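Local structure of ionotropic glutamate receptor bacterial homologue (2PYY) at residues S88-M93 with V156-V161. The protein binds L-glutamate in the ligand-binding core of a bacterial ionotropic glutamate receptor homologue, where ligand binding probably drives channel opening. Numbering follows the deposited sequence.
Sequences SGLQIM and VFDAPV. With GLU (glutamic acid), chain E.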
ATOM      1  N   SER B  88     -11.678  -0.769  -1.154  1.00 18.30           N
ATOM      2  CA  SER B  88     -11.719  -0.271   0.229  1.00 19.83           C
ATOM      3  C   SER B  88     -10.795   0.938   0.428  1.00 18.63           C
ATOM      4  O   SER B  88     -10.376   1.563  -0.538  1.00 20.94           O
ATOM      5  CB  SER B  88     -11.309  -1.402   1.184  1.00 18.19           C
ATOM      6  OG  SER B  88     -11.402  -1.016   2.543  1.00 20.39           O
ATOM      7  N   GLY B  89     -10.496   1.270   1.681  1.00 19.30           N
ATOM      8  CA  GLY B  89      -9.615   2.391   1.940  1.00 19.78           C
ATOM      9  C   GLY B  89      -9.552   2.757   3.408  1.00 20.44           C
ATOM     10  O   GLY B  89     -10.353   2.283   4.212  1.00 22.40           O
ATOM     11  N   LEU B  90      -8.603   3.614   3.766  1.00 20.35           N
ATOM     12  CA  LEU B  90      -8.453   4.033   5.153  1.00 21.00           C
ATOM     13  C   LEU B  90      -9.399   5.172   5.473  1.00 23.08           C
ATOM     14  O   LEU B  90      -9.681   6.017   4.621  1.00 22.17           O
ATOM     15  CB  LEU B  90      -7.018   4.481   5.409  1.00 20.63           C
ATOM     16  CG  LEU B  90      -5.928   3.500   4.979  1.00 19.72           C
ATOM     17  CD1 LEU B  90      -4.559   4.125   5.201  1.00 18.73           C
ATOM     18  CD2 LEU B  90      -6.072   2.203   5.753  1.00 20.83           C
ATOM     19  N   GLN B  91      -9.888   5.195   6.704  1.00 24.07           N
ATOM     20  CA  GLN B  91     -10.788   6.250   7.132  1.00 26.17           C
ATOM     21  C   GLN B  91     -10.557   6.534   8.610  1.00 26.01           C
ATOM     22  O   GLN B  91     -10.000   5.705   9.329  1.00 24.95           O
ATOM     23  CB  GLN B  91     -12.238   5.838   6.884  1.00 31.10           C
ATOM     24  CG  GLN B  91     -13.231   6.987   6.961  1.00 33.01           C
ATOM     25  CD  GLN B  91     -14.427   6.766   6.059  1.00 36.29           C
ATOM     26  OE1 GLN B  91     -15.029   5.692   6.068  1.00 38.08           O
ATOM     27  NE2 GLN B  91     -14.781   7.785   5.270  1.00 38.33           N
ATOM     28  N   ILE B  92     -10.992   7.708   9.053  1.00 25.43           N
ATOM     29  CA  ILE B  92     -10.819   8.117  10.437  1.00 25.47           C
ATOM     30  C   ILE B  92     -12.062   7.842  11.286  1.00 24.85           C
ATOM     31  O   ILE B  92     -13.192   7.952  10.806  1.00 24.38           O
ATOM     32  CB  ILE B  92     -10.483   9.633  10.526  1.00 24.92           C
ATOM     33  CG1 ILE B  92      -9.297   9.970   9.616  1.00 25.81           C
ATOM     34  CG2 ILE B  92     -10.155  10.006  11.955  1.00 26.88           C
ATOM     35  CD1 ILE B  92      -8.968  11.456   9.541  1.00 24.32           C
ATOM     36  N   MET B  93     -11.834   7.472  12.547  1.00 23.05           N
ATOM     37  CA  MET B  93     -12.902   7.202  13.506  1.00 23.10           C
ATOM     38  C   MET B  93     -12.500   7.775  14.866  1.00 26.52           C
ATOM     39  O   MET B  93     -11.398   7.516  15.352  1.00 25.51           O
ATOM     40  CB  MET B  93     -13.149   5.695  13.644  1.00 22.31           C
ATOM     41  CG  MET B  93     -14.199   5.342  14.690  1.00 22.29           C
ATOM     42  SD  MET B  93     -14.614   3.577  14.779  1.00 24.44           S
ATOM     43  CE  MET B  93     -13.207   2.941  15.794  1.00 22.02           C
ATOM     44  N   VAL B 156      -7.506   4.959  12.850  1.00 21.14           N
ATOM     45  CA  VAL B 156      -7.489   4.977  11.393  1.00 20.21           C
ATOM     46  C   VAL B 156      -7.366   3.521  10.959  1.00 20.25           C
ATOM     47  O   VAL B 156      -6.416   2.832  11.322  1.00 14.18           O
ATOM     48  CB  VAL B 156      -6.292   5.770  10.830  1.00 20.17           C
ATOM     49  CG1 VAL B 156      -6.206   5.574   9.326  1.00 20.47           C
ATOM     50  CG2 VAL B 156      -6.455   7.253  11.150  1.00 22.46           C
ATOM     51  N   PHE B 157      -8.333   3.057  10.179  1.00 18.67           N
ATOM     52  CA  PHE B 157      -8.331   1.680   9.736  1.00 18.79           C
ATOM     53  C   PHE B 157      -9.194   1.541   8.486  1.00 18.95           C
ATOM     54  O   PHE B 157      -9.730   2.529   7.969  1.00 19.27           O
ATOM     55  CB  PHE B 157      -8.847   0.813  10.889  1.00 18.61           C
ATOM     56  CG  PHE B 157      -8.406  -0.615  10.829  1.00 19.26           C
ATOM     57  CD1 PHE B 157      -7.097  -0.941  10.525  1.00 18.05           C
ATOM     58  CD2 PHE B 157      -9.305  -1.641  11.110  1.00 19.35           C
ATOM     59  CE1 PHE B 157      -6.679  -2.287  10.502  1.00 18.56           C
ATOM     60  CE2 PHE B 157      -8.904  -2.985  11.091  1.00 18.66           C
ATOM     61  CZ  PHE B 157      -7.591  -3.310  10.786  1.00 17.11           C
ATOM     62  N   ASP B 158      -9.320   0.320   7.990  1.00 16.69           N
ATOM     63  CA  ASP B 158     -10.114   0.064   6.788  1.00 16.55           C
ATOM     64  C   ASP B 158     -11.583   0.477   6.987  1.00 15.47           C
ATOM     65  O   ASP B 158     -12.251   0.020   7.920  1.00 14.63           O
ATOM     66  CB  ASP B 158      -9.984  -1.417   6.429  1.00 16.59           C
ATOM     67  CG  ASP B 158      -8.538  -1.818   6.196  1.00 17.21           C
ATOM     68  OD1 ASP B 158      -7.718  -1.635   7.110  1.00 18.97           O
ATOM     69  OD2 ASP B 158      -8.218  -2.307   5.109  1.00 19.46           O
ATOM     70  N   ALA B 159     -12.072   1.349   6.106  1.00 15.18           N
ATOM     71  CA  ALA B 159     -13.446   1.864   6.194  1.00 16.67           C
ATOM     72  C   ALA B 159     -14.535   0.809   6.408  1.00 16.61           C
ATOM     73  O   ALA B 159     -15.388   0.957   7.290  1.00 16.60           O
ATOM     74  CB  ALA B 159     -13.771   2.714   4.952  1.00 15.15           C
ATOM     75  N   PRO B 160     -14.526  -0.260   5.592  1.00 16.00           N
ATOM     76  CA  PRO B 160     -15.512  -1.347   5.688  1.00 15.66           C
ATOM     77  C   PRO B 160     -15.518  -1.977   7.077  1.00 16.37           C
ATOM     78  O   PRO B 160     -16.566  -2.292   7.622  1.00 15.56           O
ATOM     79  CB  PRO B 160     -15.037  -2.340   4.634  1.00 17.59           C
ATOM     80  CG  PRO B 160     -14.341  -1.471   3.622  1.00 19.26           C
ATOM     81  CD  PRO B 160     -13.602  -0.472   4.461  1.00 16.35           C
ATOM     82  N   VAL B 161     -14.332  -2.158   7.648  1.00 15.75           N
ATOM     83  CA  VAL B 161     -14.244  -2.760   8.962  1.00 13.97           C
ATOM     84  C   VAL B 161     -14.755  -1.821  10.048  1.00 14.76           C
ATOM     85  O   VAL B 161     -15.454  -2.257  10.961  1.00 13.24           O
ATOM     86  CB  VAL B 161     -12.801  -3.183   9.250  1.00 13.09           C
ATOM     87  CG1 VAL B 161     -12.699  -3.782  10.643  1.00 11.77           C
ATOM     88  CG2 VAL B 161     -12.359  -4.199   8.194  1.00 10.85           C
TER
HETATM   89  N   GLU E2620      -6.221  -3.957   4.808  1.00 16.95           N
HETATM   90  CA  GLU E2620      -5.207  -3.952   5.902  1.00 17.76           C
HETATM   91  C   GLU E2620      -3.856  -4.409   5.359  1.00 17.99           C
HETATM   92  O   GLU E2620      -3.855  -5.150   4.353  1.00 17.78           O
HETATM   93  CB  GLU E2620      -5.641  -4.892   7.028  1.00 18.83           C
HETATM   94  CG  GLU E2620      -4.728  -4.863   8.250  1.00 17.19           C
HETATM   95  CD  GLU E2620      -5.094  -5.916   9.289  1.00 17.15           C
HETATM   96  OE1 GLU E2620      -4.560  -5.850  10.415  1.00 14.43           O
HETATM   97  OE2 GLU E2620      -5.909  -6.809   8.973  1.00 15.35           O
HETATM   98  OXT GLU E2620      -2.819  -4.032   5.941  1.00 18.44           O
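The carbonyl oxygen of Gly89 receives the amide of Ala159, with Ala159 N 2.7 Å from Gly89 O and an N-H...O angle of 173°; the Asp158 CA hydrogen also points at this oxygen, 3.4 Å from CA. That bond takes up the first amide of helix 159-166 just where strand 154-158 ends. Before the turn the strands pair antiparallel in the mixed sheet of one lobe of the periplasmic-binding-protein fold: Gln91 N gives a hydrogen bond to Phe157 O at 3.0 Å, and Phe157 N returns one to Gln91 O at 3.2 Å. Gln91 CG, anti to the backbone N (chi1 -165°), and the extended chain beyond it carry the amide to OE1 3.4 Å from Ala159 CB. On the other face of the sheet, Val156 lies alongside two strand neighbours, CG1 against Leu90 CB and CG2 against Ile92 CG1. Ser88 OG meets the CD-CG edge of the Pro160 ring, 3.0 Å from Pro160 CD, and is hydrogen-bonded to Tyr186 OH. Tyr186 OH also bonds Asp158 OD2, which accepts a hydrogen bond from the ammonium nitrogen of the bound glutamate (GLU N to Asp158 OD2, 2.6 Å). Phe157 and Asp158 thus line the glutamate pocket: Asp158 OD1 sits above one face of the Phe157 ring, toward its rim, while the ligand's side-chain carboxylate meets the ring's edge. An asparagine at Asp158 would probably leave the ligand ammonium without its opposing charge in a buried site. Hydrogen bonds of Phe157 and Ala159, flanking Asp158, probably hold its backbone in place, and OD2, shared between Tyr186 and ligand, is suited to recognising an amino acid's charged amine.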